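Local coordinates for EF0056 (Enterococcus faecalis, PDB 6ORI), which is an enterococcal surface protein with immunoglobulin-like domains, of unknown function but probably linked to biofilm formation, at residues F31-G43 with G183-D195. Numbering follows the deposited sequence.
Sequences FSDLQFNPKAITG and GIESTGYFLTDQD
Ile184 is wedged against strand 31-38, its CG2 3.7 Å from Leu34 CB and its CD1 3.4 Å from the carbonyl O of Phe31; the Leu34 and Ile184 side chains cross at about a right angle. With CG1 anti to the carbonyl carbon (chi1 -49°), a bend at chi2 (-58°) turns CD1 to the Phe31 carbonyl. Further along, Phe190 CZ comes to the edge of the Phe36 ring, while Pro38 CB lies 3.6 Å from Phe190 CE1 and the buried Ile41 packs CD1 on Phe190 CB. On the other face of the strand, a water joins Gln35 OE1, Phe36 N and Ser186 OG; Gln35 NE2 bonds the syn lone pair of Asp33 OD1, and Asp33 OD2 bonds Thr247 OG1. Consistent with an immunoglobulin-like domain, strands 31-38 and 184-189 pack with axes 6.2 Å apart, each bonded to a different neighbour: the first to strand 50-59, with a classic bulge near its start where Ser32 and Asp33 face Lys58, the second to strand 166-173. Ile41, centre of an inverse gamma turn, donates its N-H to Leu191 O at 2.7 Å. The loose, solvent-facing end is polar: Asp193 OD1 comes within 3.3 Å of Thr42 CB, the side chains crossing at a slant, and exposed Gly43 N bonds Asp193 OD2 on the syn side.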
ATOM      1  N   PHE A  31       8.343  11.391  -9.042  1.00  6.43           N
ATOM      2  CA  PHE A  31       8.105   9.949  -8.888  1.00  5.66           C
ATOM      3  C   PHE A  31       6.633   9.762  -8.613  1.00  7.06           C
ATOM      4  O   PHE A  31       6.014  10.634  -7.994  1.00  7.18           O
ATOM      5  CB  PHE A  31       8.939   9.386  -7.746  1.00  4.83           C
ATOM      6  CG  PHE A  31      10.415   9.561  -7.956  1.00  5.57           C
ATOM      7  CD1 PHE A  31      11.065  10.710  -7.540  1.00  7.37           C
ATOM      8  CD2 PHE A  31      11.158   8.584  -8.583  1.00  5.25           C
ATOM      9  CE1 PHE A  31      12.416  10.872  -7.752  1.00  8.21           C
ATOM     10  CE2 PHE A  31      12.495   8.747  -8.801  1.00  6.05           C
ATOM     11  CZ  PHE A  31      13.123   9.894  -8.397  1.00  5.92           C
ATOM     12  N   SER A  32       6.038   8.651  -9.032  1.00  5.66           N
ATOM     13  CA  SER A  32       4.630   8.426  -8.748  1.00  5.49           C
ATOM     14  C   SER A  32       4.306   7.074  -8.152  1.00  4.18           C
ATOM     15  O   SER A  32       3.214   6.915  -7.645  1.00  6.19           O
ATOM     16  CB  SER A  32       3.749   8.683  -9.972  1.00  5.90           C
ATOM     17  OG  SER A  32       4.129   7.857 -11.046  1.00  9.31           O
ATOM     18  N   ASP A  33       5.215   6.110  -8.154  1.00  4.10           N
ATOM     19  CA  ASP A  33       4.876   4.820  -7.561  1.00  4.50           C
ATOM     20  C   ASP A  33       6.113   4.081  -7.106  1.00  4.44           C
ATOM     21  O   ASP A  33       7.169   4.144  -7.733  1.00  5.63           O
ATOM     22  CB  ASP A  33       4.109   3.966  -8.569  1.00  5.31           C
ATOM     23  CG  ASP A  33       3.172   2.958  -7.927  1.00  7.67           C
ATOM     24  OD1 ASP A  33       2.980   2.937  -6.685  1.00  6.60           O
ATOM     25  OD2 ASP A  33       2.525   2.214  -8.709  1.00  9.14           O
ATOM     26  N   LEU A  34       5.947   3.399  -5.976  1.00  5.34           N
ATOM     27  CA  LEU A  34       6.953   2.486  -5.449  1.00  5.61           C
ATOM     28  C   LEU A  34       6.203   1.468  -4.623  1.00  4.84           C
ATOM     29  O   LEU A  34       5.466   1.826  -3.707  1.00  6.72           O
ATOM     30  CB  LEU A  34       7.962   3.261  -4.607  1.00  5.88           C
ATOM     31  CG  LEU A  34       9.136   2.475  -4.044  1.00  6.61           C
ATOM     32  CD1 LEU A  34       9.998   1.904  -5.155  1.00  7.68           C
ATOM     33  CD2 LEU A  34       9.953   3.366  -3.118  1.00  7.91           C
ATOM     34  N   GLN A  35       6.323   0.191  -4.978  1.00  4.29           N
ATOM     35  CA  GLN A  35       5.594  -0.869  -4.298  1.00  4.51           C
ATOM     36  C   GLN A  35       6.484  -2.066  -4.049  1.00  4.92           C
ATOM     37  O   GLN A  35       7.366  -2.369  -4.852  1.00  5.20           O
ATOM     38  CB  GLN A  35       4.420  -1.344  -5.138  1.00  4.20           C
ATOM     39  CG  GLN A  35       3.424  -0.293  -5.524  1.00  6.92           C
ATOM     40  CD  GLN A  35       2.591   0.179  -4.380  1.00  8.93           C
ATOM     41  OE1 GLN A  35       2.401  -0.517  -3.383  1.00 13.92           O
ATOM     42  NE2 GLN A  35       2.098   1.379  -4.502  1.00 10.67           N
ATOM     43  N   PHE A  36       6.226  -2.744  -2.928  1.00  5.11           N
ATOM     44  CA  PHE A  36       6.861  -4.002  -2.545  1.00  4.95           C
ATOM     45  C   PHE A  36       5.799  -5.072  -2.556  1.00  5.03           C
ATOM     46  O   PHE A  36       4.798  -4.962  -1.851  1.00  7.04           O
ATOM     47  CB  PHE A  36       7.467  -3.860  -1.147  1.00  6.31           C
ATOM     48  CG  PHE A  36       8.103  -5.102  -0.593  1.00  5.12           C
ATOM     49  CD1 PHE A  36       9.339  -5.551  -1.042  1.00  6.09           C
ATOM     50  CD2 PHE A  36       7.473  -5.810   0.397  1.00  7.06           C
ATOM     51  CE1 PHE A  36       9.909  -6.688  -0.500  1.00  7.83           C
ATOM     52  CE2 PHE A  36       8.064  -6.941   0.931  1.00  8.68           C
ATOM     53  CZ  PHE A  36       9.263  -7.367   0.476  1.00  7.36           C
ATOM     54  N   ASN A  37       6.010  -6.101  -3.378  1.00  4.14           N
ATOM     55  CA  ASN A  37       4.989  -7.124  -3.581  1.00  4.63           C
ATOM     56  C   ASN A  37       5.556  -8.515  -3.283  1.00  4.62           C
ATOM     57  O   ASN A  37       6.066  -9.190  -4.173  1.00  5.55           O
ATOM     58  CB  ASN A  37       4.440  -7.088  -5.000  1.00  6.25           C
ATOM     59  CG  ASN A  37       3.325  -8.107  -5.201  1.00  7.07           C
ATOM     60  OD1 ASN A  37       2.712  -8.555  -4.243  1.00  9.55           O
ATOM     61  ND2 ASN A  37       3.099  -8.488  -6.436  1.00  8.93           N
ATOM     62  N   PRO A  38       5.446  -8.944  -2.022  1.00  5.10           N
ATOM     63  CA  PRO A  38       5.917 -10.273  -1.617  1.00  5.86           C
ATOM     64  C   PRO A  38       4.858 -11.344  -1.826  1.00  5.88           C
ATOM     65  O   PRO A  38       3.639 -11.061  -1.723  1.00  8.68           O
ATOM     66  CB  PRO A  38       6.173 -10.087  -0.112  1.00  6.75           C
ATOM     67  CG  PRO A  38       5.105  -9.124   0.316  1.00  5.95           C
ATOM     68  CD  PRO A  38       4.898  -8.190  -0.876  1.00  6.86           C
ATOM     69  N   LYS A  39       5.302 -12.561  -2.096  0.57  6.33           N
ATOM     70  CA  LYS A  39       4.391 -13.695  -2.108  0.57  6.84           C
ATOM     71  C   LYS A  39       3.848 -13.947  -0.700  0.57  6.82           C
ATOM     72  O   LYS A  39       4.475 -13.605   0.309  0.57  7.69           O
ATOM     73  CB  LYS A  39       5.123 -14.940  -2.589  0.57  8.84           C
ATOM     74  CG  LYS A  39       5.507 -14.914  -4.048  0.57 11.22           C
ATOM     75  CD  LYS A  39       4.285 -14.888  -4.944  0.57 12.93           C
ATOM     76  CE  LYS A  39       4.692 -15.012  -6.386  0.57 18.45           C
ATOM     77  NZ  LYS A  39       3.860 -14.140  -7.255  0.57 34.38           N
ATOM     78  N   ALA A  40       2.675 -14.560  -0.621  1.00  8.13           N
ATOM     79  CA  ALA A  40       2.123 -14.970   0.669  1.00  9.01           C
ATOM     80  C   ALA A  40       2.976 -16.035   1.359  1.00  8.88           C
ATOM     81  O   ALA A  40       3.562 -16.892   0.683  1.00 10.27           O
ATOM     82  CB  ALA A  40       0.718 -15.496   0.471  1.00 12.21           C
ATOM     83  N   ILE A  41       3.062 -15.951   2.685  1.00  7.83           N
ATOM     84  CA  ILE A  41       3.838 -16.899   3.496  1.00  8.56           C
ATOM     85  C   ILE A  41       2.889 -18.014   3.901  1.00 11.65           C
ATOM     86  O   ILE A  41       2.378 -18.047   5.024  1.00 12.99           O
ATOM     87  CB  ILE A  41       4.489 -16.239   4.734  1.00  9.62           C
ATOM     88  CG1 ILE A  41       5.216 -14.942   4.347  1.00 10.02           C
ATOM     89  CG2 ILE A  41       5.470 -17.199   5.367  1.00 11.06           C
ATOM     90  CD1 ILE A  41       5.789 -14.145   5.554  1.00 11.62           C
ATOM     91  N   THR A  42       2.651 -18.903   2.957  1.00 12.02           N
ATOM     92  CA  THR A  42       1.668 -19.955   3.106  1.00 13.14           C
ATOM     93  C   THR A  42       2.206 -21.258   2.555  1.00 15.27           C
ATOM     94  O   THR A  42       3.114 -21.286   1.711  1.00 15.83           O
ATOM     95  CB  THR A  42       0.379 -19.598   2.332  1.00 20.13           C
ATOM     96  OG1 THR A  42       0.705 -19.361   0.958  1.00 23.04           O
ATOM     97  CG2 THR A  42      -0.275 -18.352   2.910  1.00 20.33           C
ATOM     98  N   GLY A  43       1.628 -22.346   3.046  1.00 12.21           N
ATOM     99  CA  GLY A  43       1.914 -23.664   2.531  1.00 14.13           C
ATOM    100  C   GLY A  43       3.376 -24.024   2.642  1.00  9.78           C
ATOM    101  O   GLY A  43       3.979 -23.919   3.703  1.00 13.36           O
ATOM    102  N   GLY A 183       4.425  10.832  -0.555  1.00  7.73           N
ATOM    103  CA  GLY A 183       3.550  10.021  -1.375  1.00  9.94           C
ATOM    104  C   GLY A 183       4.213   8.752  -1.901  1.00  7.69           C
ATOM    105  O   GLY A 183       3.509   7.843  -2.358  1.00 12.26           O
ATOM    106  N   ILE A 184       5.534   8.687  -1.844  1.00  8.97           N
ATOM    107  CA  ILE A 184       6.276   7.568  -2.430  1.00  9.51           C
ATOM    108  C   ILE A 184       6.718   6.677  -1.276  1.00 11.61           C
ATOM    109  O   ILE A 184       7.910   6.517  -0.977  1.00 10.69           O
ATOM    110  CB  ILE A 184       7.451   8.056  -3.283  1.00  6.63           C
ATOM    111  CG1 ILE A 184       6.981   9.149  -4.250  1.00  9.37           C
ATOM    112  CG2 ILE A 184       8.066   6.900  -4.075  1.00 10.54           C
ATOM    113  CD1 ILE A 184       5.863   8.729  -5.202  1.00 12.19           C
ATOM    114  N   GLU A 185       5.701   6.184  -0.581  1.00  9.49           N
ATOM    115  CA  GLU A 185       5.873   5.246   0.499  1.00  7.91           C
ATOM    116  C   GLU A 185       4.659   4.337   0.586  1.00  9.29           C
ATOM    117  O   GLU A 185       3.515   4.765   0.347  1.00 10.29           O
ATOM    118  CB  GLU A 185       6.097   5.940   1.832  1.00 10.54           C
ATOM    119  CG  GLU A 185       4.972   6.720   2.398  1.00 17.78           C
ATOM    120  CD  GLU A 185       5.285   7.158   3.810  1.00 30.53           C
ATOM    121  OE1 GLU A 185       5.288   6.299   4.726  1.00 22.60           O
ATOM    122  OE2 GLU A 185       5.550   8.359   4.002  1.00 21.04           O
ATOM    123  N   SER A 186       4.896   3.092   0.938  1.00  6.36           N
ATOM    124  CA  SER A 186       3.833   2.128   1.073  1.00  7.29           C
ATOM    125  C   SER A 186       4.140   1.234   2.244  1.00  6.82           C
ATOM    126  O   SER A 186       5.247   0.713   2.352  1.00  7.92           O
ATOM    127  CB  SER A 186       3.734   1.335  -0.206  1.00  9.18           C
ATOM    128  OG  SER A 186       2.646   0.437  -0.132  1.00 18.25           O
ATOM    129  N   THR A 187       3.157   1.062   3.128  1.00  7.86           N
ATOM    130  CA  THR A 187       3.264   0.217   4.318  1.00  8.09           C
ATOM    131  C   THR A 187       2.176  -0.842   4.262  1.00 11.17           C
ATOM    132  O   THR A 187       0.981  -0.481   4.185  1.00 10.57           O
ATOM    133  CB  THR A 187       3.110   1.037   5.604  1.00  8.78           C
ATOM    134  OG1 THR A 187       4.165   2.000   5.698  1.00 11.65           O
ATOM    135  CG2 THR A 187       3.138   0.141   6.854  1.00 11.79           C
ATOM    136  N   GLY A 188       2.577  -2.118   4.303  1.00  8.14           N
ATOM    137  CA  GLY A 188       1.655  -3.238   4.197  1.00  9.19           C
ATOM    138  C   GLY A 188       2.051  -4.352   5.141  1.00  4.70           C
ATOM    139  O   GLY A 188       2.859  -4.128   6.027  1.00  6.35           O
ATOM    140  N   TYR A 189       1.438  -5.514   4.967  1.00  5.98           N
ATOM    141  CA  TYR A 189       1.739  -6.665   5.795  1.00  4.74           C
ATOM    142  C   TYR A 189       1.840  -7.931   5.000  1.00  6.73           C
ATOM    143  O   TYR A 189       1.229  -8.070   3.949  1.00  8.06           O
ATOM    144  CB  TYR A 189       0.762  -6.821   6.974  1.00  7.16           C
ATOM    145  CG  TYR A 189      -0.655  -7.183   6.575  1.00  7.37           C
ATOM    146  CD1 TYR A 189      -1.560  -6.210   6.157  1.00  7.17           C
ATOM    147  CD2 TYR A 189      -1.086  -8.492   6.600  1.00  6.74           C
ATOM    148  CE1 TYR A 189      -2.849  -6.551   5.786  1.00  8.18           C
ATOM    149  CE2 TYR A 189      -2.368  -8.842   6.233  1.00  8.14           C
ATOM    150  CZ  TYR A 189      -3.239  -7.868   5.833  1.00  8.03           C
ATOM    151  OH  TYR A 189      -4.523  -8.235   5.459  1.00  9.97           O
ATOM    152  N   PHE A 190       2.675  -8.853   5.462  1.00  5.44           N
ATOM    153  CA  PHE A 190       2.797 -10.150   4.831  1.00  5.67           C
ATOM    154  C   PHE A 190       1.584 -11.013   5.090  1.00  8.15           C
ATOM    155  O   PHE A 190       1.143 -11.151   6.221  1.00  8.01           O
ATOM    156  CB  PHE A 190       4.062 -10.871   5.347  1.00  6.56           C
ATOM    157  CG  PHE A 190       5.370 -10.233   4.926  1.00  4.63           C
ATOM    158  CD1 PHE A 190       5.967 -10.566   3.733  1.00  5.92           C
ATOM    159  CD2 PHE A 190       6.014  -9.328   5.766  1.00  6.74           C
ATOM    160  CE1 PHE A 190       7.175  -9.979   3.371  1.00  6.95           C
ATOM    161  CE2 PHE A 190       7.229  -8.763   5.402  1.00  7.13           C
ATOM    162  CZ  PHE A 190       7.803  -9.111   4.208  1.00  6.83           C
ATOM    163  N   LEU A 191       1.066 -11.599   4.028  1.00  9.35           N
ATOM    164  CA  LEU A 191      -0.063 -12.523   4.138  1.00  8.68           C
ATOM    165  C   LEU A 191       0.396 -13.889   4.572  1.00 11.23           C
ATOM    166  O   LEU A 191       1.495 -14.341   4.237  1.00 14.14           O
ATOM    167  CB  LEU A 191      -0.789 -12.660   2.803  1.00 14.86           C
ATOM    168  CG  LEU A 191      -1.329 -11.374   2.204  1.00 18.51           C
ATOM    169  CD1 LEU A 191      -2.076 -11.714   0.928  1.00 40.04           C
ATOM    170  CD2 LEU A 191      -2.232 -10.657   3.173  1.00 27.65           C
ATOM    171  N   THR A 192      -0.460 -14.559   5.323  1.00 13.30           N
ATOM    172  CA  THR A 192      -0.170 -15.880   5.828  1.00 15.57           C
ATOM    173  C   THR A 192      -1.437 -16.705   5.672  1.00 17.91           C
ATOM    174  O   THR A 192      -2.402 -16.244   5.074  1.00 16.19           O
ATOM    175  CB  THR A 192       0.233 -15.818   7.290  1.00 15.81           C
ATOM    176  OG1 THR A 192      -0.860 -15.315   8.066  1.00 21.87           O
ATOM    177  CG2 THR A 192       1.439 -14.915   7.484  1.00 19.33           C
ATOM    178  N   ASP A 193      -1.435 -17.924   6.204  1.00 25.24           N
ATOM    179  CA  ASP A 193      -2.547 -18.843   5.987  1.00 30.43           C
ATOM    180  C   ASP A 193      -3.790 -18.469   6.788  1.00 36.49           C
ATOM    181  O   ASP A 193      -4.843 -19.086   6.624  1.00 39.02           O
ATOM    182  CB  ASP A 193      -2.124 -20.281   6.315  1.00 41.55           C
ATOM    183  CG  ASP A 193      -1.524 -21.002   5.119  1.00 50.81           C
ATOM    184  OD1 ASP A 193      -2.139 -20.966   4.027  1.00 53.12           O
ATOM    185  OD2 ASP A 193      -0.436 -21.605   5.269  1.00 37.54           O
ATOM    186  N   GLN A 194      -3.669 -17.464   7.649  1.00 31.05           N
ATOM    187  CA  GLN A 194      -4.818 -16.968   8.393  1.00 24.25           C
ATOM    188  C   GLN A 194      -5.608 -15.969   7.557  1.00 32.58           C
ATOM    189  O   GLN A 194      -6.670 -15.500   7.972  1.00 32.42           O
ATOM    190  CB  GLN A 194      -4.392 -16.319   9.715  1.00 32.00           C
ATOM    191  CG  GLN A 194      -3.751 -14.944   9.581  1.00 28.72           C
ATOM    192  CD  GLN A 194      -3.334 -14.365  10.923  1.00 49.25           C
ATOM    193  OE1 GLN A 194      -4.012 -14.561  11.933  1.00 45.50           O
ATOM    194  NE2 GLN A 194      -2.211 -13.652  10.940  1.00 39.65           N
ATOM    195  N   ASP A 195      -5.078 -15.642   6.381  1.00 23.53           N
ATOM    196  CA  ASP A 195      -5.725 -14.684   5.492  1.00 25.47           C
ATOM    197  C   ASP A 195      -6.466 -15.422   4.404  1.00 41.61           C
ATOM    198  O   ASP A 195      -5.865 -16.110   3.581  1.00 46.36           O
ATOM    199  CB  ASP A 195      -4.690 -13.732   4.922  1.00 19.21           C
ATOM    200  CG  ASP A 195      -3.981 -12.978   6.010  1.00 22.27           C
ATOM    201  OD1 ASP A 195      -4.693 -12.385   6.845  1.00 20.42           O
ATOM    202  OD2 ASP A 195      -2.736 -13.026   6.082  1.00 17.72           O
TER
HETATM  203  O   HOH W   1       3.761  -1.822  -1.535  1.00 13.27           O
HETATM  204  O   HOH W   2       2.815 -11.741   1.717  1.00 19.27           O
HETATM  205  O   HOH W   3       1.283 -19.017   7.265  1.00 25.62           O